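PDB 7KOE: ferredoxin-like protein from Thermotoga maritima, which probably carries electrons through two iron-sulfur clusters between the flavins of an electron-transferring flavoprotein complex and its redox partners. Local coordinates for residues Glu59-Cys67 with Trp78-Tyr89. Residues are numbered along the deposited sequence; the frame is centred on the assembly and turned at random.
Sequences EGCLECGTC and WNYPRGNYGVLY. With SF4 (iron/sulfur cluster), chain M; FAD (flavin-adenine dinucleotide), chain J.
A buried contact packs residues 78-89, with strand 86-87, against the cluster-binding segment 59-67, with E63 reaching across to Y80, P81, G86 and V87. The E63 side chain is extended beyond CG (chi2 177°), which carries the carboxylate between the P81 ring and V87. OE2 takes a weak, bent hydrogen bond from V87 N at 3.2 Å, while OE1 lies 3.6 Å from Y80 CD1, the carboxylate and ring planes 65° apart. Both oxygens also form salt bridges to basic side chains of another protein's chain, so the charge is paired across a subunit interface. Cutting E63 back to an alanine removes the carboxylate, which would probably leave those basic groups without their mate and open a gap between P81 and V87. G86 suits its place because a side chain there would run into E63 OE2, and its backbone angles would press a CB against the carbonyl O of Y85.

The segment carries the CxxCxxC part of a ferredoxin-type [4Fe-4S] motif: C61, C64 and C67 each bind one iron through SG, and C42 belongs to the same cluster pocket. E63 N donates to C61 SG at 3.4 Å, a bond likely to draw charge from the thiolate. G65, the N-cap of helix 66-70, has a positive phi at which a CB would jam against the C64 carbonyl O and crowd the indole; its CA lies 3.7 Å from W78 CZ2. The indole, with CG anti to the backbone N (chi1 -174°), brings CD1 to C67 SG in an oblique sulfur-aromatic contact and sets its edge toward cluster sulfide S4, 3.6 Å from NE1. At the other end L62 CD2 packs on V87 CG1 at 3.8 Å and meets the edge of the Y89 ring, apolar branches suited to this buried corner. E59 and G60 continue to the flavin, with G60 CA 3.6 Å from C8M of FAD.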
loop_
_atom_site.group_PDB
_atom_site.type_symbol
_atom_site.label_atom_id
_atom_site.label_comp_id
_atom_site.label_asym_id
_atom_site.label_seq_id
_atom_site.Cartn_x
_atom_site.Cartn_y
_atom_site.Cartn_z
ATOM N N GLU D 59 35.620 14.579 17.741
ATOM C CA GLU D 59 34.235 14.983 17.925
ATOM C C GLU D 59 33.265 14.012 17.267
ATOM O O GLU D 59 32.127 13.879 17.724
ATOM C CB GLU D 59 34.043 16.402 17.390
ATOM C CG GLU D 59 34.577 16.615 15.995
ATOM C CD GLU D 59 35.944 17.263 15.981
ATOM O OE1 GLU D 59 36.543 17.420 17.064
ATOM O OE2 GLU D 59 36.426 17.600 14.882
ATOM N N GLY D 60 33.695 13.313 16.222
ATOM C CA GLY D 60 32.882 12.328 15.548
ATOM C C GLY D 60 33.059 10.911 16.004
ATOM O O GLY D 60 32.505 10.008 15.376
ATOM N N CYS D 61 33.847 10.724 17.062
ATOM C CA CYS D 61 34.127 9.363 17.579
ATOM C C CYS D 61 32.827 8.675 17.996
ATOM O O CYS D 61 32.059 9.267 18.772
ATOM C CB CYS D 61 35.086 9.403 18.759
ATOM S SG CYS D 61 35.656 7.757 19.248
ATOM N N LEU D 62 32.615 7.470 17.467
ATOM C CA LEU D 62 31.481 6.617 17.773
ATOM C C LEU D 62 31.740 5.699 18.954
ATOM O O LEU D 62 30.910 4.827 19.225
ATOM C CB LEU D 62 31.104 5.789 16.549
ATOM C CG LEU D 62 30.604 6.582 15.349
ATOM C CD1 LEU D 62 30.806 5.799 14.102
ATOM C CD2 LEU D 62 29.153 6.919 15.505
ATOM N N GLU D 63 32.885 5.862 19.627
ATOM C CA GLU D 63 33.240 5.188 20.881
ATOM C C GLU D 63 33.279 3.674 20.738
ATOM O O GLU D 63 33.022 2.942 21.692
ATOM C CB GLU D 63 32.304 5.579 22.020
ATOM C CG GLU D 63 32.061 7.045 22.186
ATOM C CD GLU D 63 31.067 7.305 23.279
ATOM O OE1 GLU D 63 30.678 6.344 23.968
ATOM O OE2 GLU D 63 30.661 8.459 23.454
ATOM N N CYS D 64 33.499 3.204 19.509
ATOM C CA CYS D 64 33.526 1.740 19.256
ATOM C C CYS D 64 34.734 1.143 19.976
ATOM O O CYS D 64 34.543 0.206 20.765
ATOM C CB CYS D 64 33.578 1.427 17.767
ATOM S SG CYS D 64 34.745 2.459 16.848
ATOM N N GLY D 65 35.926 1.685 19.717
ATOM C CA GLY D 65 37.119 1.196 20.371
ATOM C C GLY D 65 38.082 0.501 19.441
ATOM O O GLY D 65 39.056 -0.094 19.899
ATOM N N THR D 66 37.810 0.574 18.138
ATOM C CA THR D 66 38.620 -0.109 17.134
ATOM C C THR D 66 40.038 0.432 17.106
ATOM O O THR D 66 41.005 -0.330 17.017
ATOM C CB THR D 66 37.967 0.055 15.763
ATOM O OG1 THR D 66 36.676 -0.557 15.770
ATOM C CG2 THR D 66 38.792 -0.538 14.669
ATOM N N CYS D 67 40.157 1.762 17.116
ATOM C CA CYS D 67 41.471 2.452 17.016
ATOM C C CYS D 67 42.437 1.962 18.098
ATOM O O CYS D 67 43.605 1.713 17.765
ATOM C CB CYS D 67 41.315 3.965 17.098
ATOM S SG CYS D 67 40.076 4.512 18.298
ATOM N N TRP D 78 43.163 5.864 24.738
ATOM C CA TRP D 78 41.754 5.787 24.402
ATOM C C TRP D 78 40.946 5.775 25.684
ATOM O O TRP D 78 41.152 4.918 26.546
ATOM C CB TRP D 78 41.469 4.536 23.580
ATOM C CG TRP D 78 40.083 4.426 23.051
ATOM C CD1 TRP D 78 39.660 4.791 21.823
ATOM C CD2 TRP D 78 38.943 3.881 23.720
ATOM N NE1 TRP D 78 38.324 4.539 21.683
ATOM C CE2 TRP D 78 37.861 3.974 22.838
ATOM C CE3 TRP D 78 38.731 3.328 24.983
ATOM C CZ2 TRP D 78 36.595 3.544 23.174
ATOM C CZ3 TRP D 78 37.476 2.906 25.312
ATOM C CH2 TRP D 78 36.426 3.010 24.414
ATOM N N ASN D 79 40.036 6.721 25.804
ATOM C CA ASN D 79 39.046 6.723 26.858
ATOM C C ASN D 79 37.674 6.825 26.223
ATOM O O ASN D 79 37.531 7.221 25.067
ATOM C CB ASN D 79 39.251 7.891 27.822
ATOM C CG ASN D 79 40.427 7.688 28.733
ATOM O OD1 ASN D 79 40.508 6.691 29.447
ATOM N ND2 ASN D 79 41.362 8.627 28.707
ATOM N N TYR D 80 36.666 6.451 26.984
ATOM C CA TYR D 80 35.340 6.903 26.664
ATOM C C TYR D 80 35.258 8.387 26.984
ATOM O O TYR D 80 36.003 8.885 27.830
ATOM C CB TYR D 80 34.301 6.134 27.469
ATOM C CG TYR D 80 33.948 4.791 26.901
ATOM C CD1 TYR D 80 33.398 4.677 25.637
ATOM C CD2 TYR D 80 34.154 3.635 27.633
ATOM C CE1 TYR D 80 33.065 3.449 25.120
ATOM C CE2 TYR D 80 33.829 2.405 27.121
ATOM C CZ TYR D 80 33.287 2.319 25.866
ATOM O OH TYR D 80 32.961 1.088 25.358
ATOM N N PRO D 81 34.362 9.119 26.328
ATOM C CA PRO D 81 34.029 10.459 26.811
ATOM C C PRO D 81 33.361 10.372 28.170
ATOM O O PRO D 81 32.929 9.308 28.614
ATOM C CB PRO D 81 33.070 10.992 25.748
ATOM C CG PRO D 81 33.340 10.190 24.562
ATOM C CD PRO D 81 33.721 8.842 25.038
ATOM N N ARG D 82 33.235 11.523 28.823
ATOM C CA ARG D 82 32.615 11.573 30.136
ATOM C C ARG D 82 31.133 11.215 30.050
ATOM O O ARG D 82 30.572 11.010 28.971
ATOM C CB ARG D 82 32.772 12.958 30.754
ATOM C CG ARG D 82 34.170 13.508 30.707
ATOM C CD ARG D 82 34.248 14.817 31.454
ATOM N NE ARG D 82 33.609 15.900 30.718
ATOM C CZ ARG D 82 33.273 17.066 31.254
ATOM N NH1 ARG D 82 33.512 17.300 32.534
ATOM N NH2 ARG D 82 32.697 17.995 30.511
ATOM N N GLY D 83 30.505 11.101 31.213
ATOM C CA GLY D 83 29.076 10.856 31.235
ATOM C C GLY D 83 28.326 12.020 30.617
ATOM O O GLY D 83 28.722 13.177 30.761
ATOM N N ASN D 84 27.269 11.682 29.870
ATOM C CA ASN D 84 26.464 12.612 29.071
ATOM C C ASN D 84 27.288 13.290 27.983
ATOM O O ASN D 84 27.058 14.445 27.653
ATOM C CB ASN D 84 25.762 13.662 29.942
ATOM C CG ASN D 84 24.396 14.005 29.446
ATOM O OD1 ASN D 84 24.013 13.627 28.347
ATOM N ND2 ASN D 84 23.645 14.740 30.251
ATOM N N TYR D 85 28.247 12.572 27.403
ATOM C CA TYR D 85 29.037 13.146 26.322
ATOM C C TYR D 85 29.351 12.071 25.295
ATOM O O TYR D 85 29.241 10.876 25.567
ATOM C CB TYR D 85 30.327 13.786 26.838
ATOM C CG TYR D 85 30.116 15.141 27.465
ATOM C CD1 TYR D 85 29.935 16.266 26.682
ATOM C CD2 TYR D 85 30.082 15.292 28.839
ATOM C CE1 TYR D 85 29.731 17.499 27.246
ATOM C CE2 TYR D 85 29.875 16.520 29.414
ATOM C CZ TYR D 85 29.702 17.620 28.612
ATOM O OH TYR D 85 29.501 18.854 29.179
ATOM N N GLY D 86 29.742 12.515 24.104
ATOM C CA GLY D 86 30.063 11.611 23.018
ATOM C C GLY D 86 28.870 11.336 22.133
ATOM O O GLY D 86 28.005 12.200 22.018
ATOM N N VAL D 87 28.810 10.164 21.491
ATOM C CA VAL D 87 27.610 9.774 20.758
ATOM C C VAL D 87 26.453 9.606 21.719
ATOM O O VAL D 87 26.619 9.157 22.859
ATOM C CB VAL D 87 27.804 8.477 19.957
ATOM C CG1 VAL D 87 28.609 8.715 18.756
ATOM C CG2 VAL D 87 28.469 7.424 20.802
ATOM N N LEU D 88 25.270 9.999 21.273
ATOM C CA LEU D 88 24.042 9.744 22.004
ATOM C C LEU D 88 23.122 9.094 20.991
ATOM O O LEU D 88 22.412 9.781 20.257
ATOM C CB LEU D 88 23.458 11.006 22.604
ATOM C CG LEU D 88 24.388 11.756 23.555
ATOM C CD1 LEU D 88 23.866 13.135 23.803
ATOM C CD2 LEU D 88 24.551 11.005 24.849
ATOM N N TYR D 89 23.161 7.768 20.940
ATOM C CA TYR D 89 22.413 7.034 19.935
ATOM C C TYR D 89 20.926 7.100 20.233
ATOM O O TYR D 89 20.470 6.624 21.274
ATOM C CB TYR D 89 22.867 5.582 19.878
ATOM C CG TYR D 89 24.228 5.352 19.275
ATOM C CD1 TYR D 89 24.561 5.865 18.034
ATOM C CD2 TYR D 89 25.172 4.602 19.945
ATOM C CE1 TYR D 89 25.795 5.636 17.486
ATOM C CE2 TYR D 89 26.403 4.377 19.410
ATOM C CZ TYR D 89 26.711 4.888 18.184
ATOM O OH TYR D 89 27.953 4.646 17.661
HETATM FE FE1 SF4 M . 36.132 6.837 17.819
HETATM FE FE2 SF4 M . 35.631 3.993 16.936
HETATM FE FE3 SF4 M . 38.407 4.852 17.752
HETATM FE FE4 SF4 M . 37.213 5.865 15.172
HETATM S S1 SF4 M . 37.559 3.937 16.020
HETATM S S2 SF4 M . 38.061 6.780 16.904
HETATM S S3 SF4 M . 35.284 5.920 16.087
HETATM S S4 SF4 M . 36.479 4.909 18.668
HETATM P PA FAD J . 39.033 21.153 6.310
HETATM O O1A FAD J . 40.328 20.443 6.291
HETATM O O2A FAD J . 37.837 20.243 6.080
HETATM O O5B FAD J . 39.065 22.333 5.324
HETATM C C5B FAD J . 40.264 22.664 4.596
HETATM C C4B FAD J . 39.878 23.422 3.355
HETATM O O4B FAD J . 40.801 24.516 3.152
HETATM C C3B FAD J . 39.887 22.603 2.066
HETATM O O3B FAD J . 38.753 22.911 1.265
HETATM C C2B FAD J . 41.195 23.032 1.397
HETATM O O2B FAD J . 41.127 22.935 -0.019
HETATM C C1B FAD J . 41.264 24.492 1.824
HETATM N N9A FAD J . 42.602 25.069 1.784
HETATM C C8A FAD J . 43.792 24.414 1.955
HETATM N N7A FAD J . 44.846 25.188 1.861
HETATM C C5A FAD J . 44.311 26.441 1.608
HETATM C C6A FAD J . 44.900 27.704 1.404
HETATM N N6A FAD J . 46.219 27.920 1.424
HETATM N N1A FAD J . 44.078 28.751 1.175
HETATM C C2A FAD J . 42.760 28.542 1.154
HETATM N N3A FAD J . 42.093 27.402 1.336
HETATM C C4A FAD J . 42.930 26.382 1.556
HETATM N N1 FAD J . 33.094 22.161 12.682
HETATM C C2 FAD J . 32.927 23.497 12.871
HETATM O O2 FAD J . 33.560 24.315 12.212
HETATM N N3 FAD J . 32.028 23.951 13.803
HETATM C C4 FAD J . 31.245 23.177 14.602
HETATM O O4 FAD J . 30.476 23.694 15.407
HETATM C C4X FAD J . 31.434 21.761 14.408
HETATM N N5 FAD J . 30.733 20.963 15.123
HETATM C C5X FAD J . 30.901 19.614 14.945
HETATM C C6 FAD J . 30.146 18.746 15.719
HETATM C C7 FAD J . 30.275 17.372 15.578
HETATM C C7M FAD J . 29.439 16.465 16.436
HETATM C C8 FAD J . 31.179 16.853 14.639
HETATM C C8M FAD J . 31.337 15.377 14.452
HETATM C C9 FAD J . 31.937 17.719 13.861
HETATM C C9A FAD J . 31.805 19.091 14.012
HETATM N N10 FAD J . 32.535 20.000 13.227
HETATM C C10 FAD J . 32.389 21.348 13.417
HETATM C "C1'" FAD J . 33.536 19.519 12.265
HETATM C "C2'" FAD J . 33.040 19.428 10.830
HETATM O "O2'" FAD J . 32.337 18.202 10.625
HETATM C "C3'" FAD J . 34.247 19.471 9.896
HETATM O "O3'" FAD J . 35.020 18.294 10.101
HETATM C "C4'" FAD J . 35.149 20.684 10.112
HETATM O "O4'" FAD J . 34.377 21.881 10.025
HETATM C "C5'" FAD J . 36.294 20.755 9.129
HETATM O "O5'" FAD J . 36.942 22.035 9.271
HETATM P P FAD J . 37.578 22.769 8.039
HETATM O O1P FAD J . 38.078 24.124 8.545
HETATM O O2P FAD J . 36.668 22.800 6.909
HETATM O O3P FAD J . 38.828 21.879 7.701
#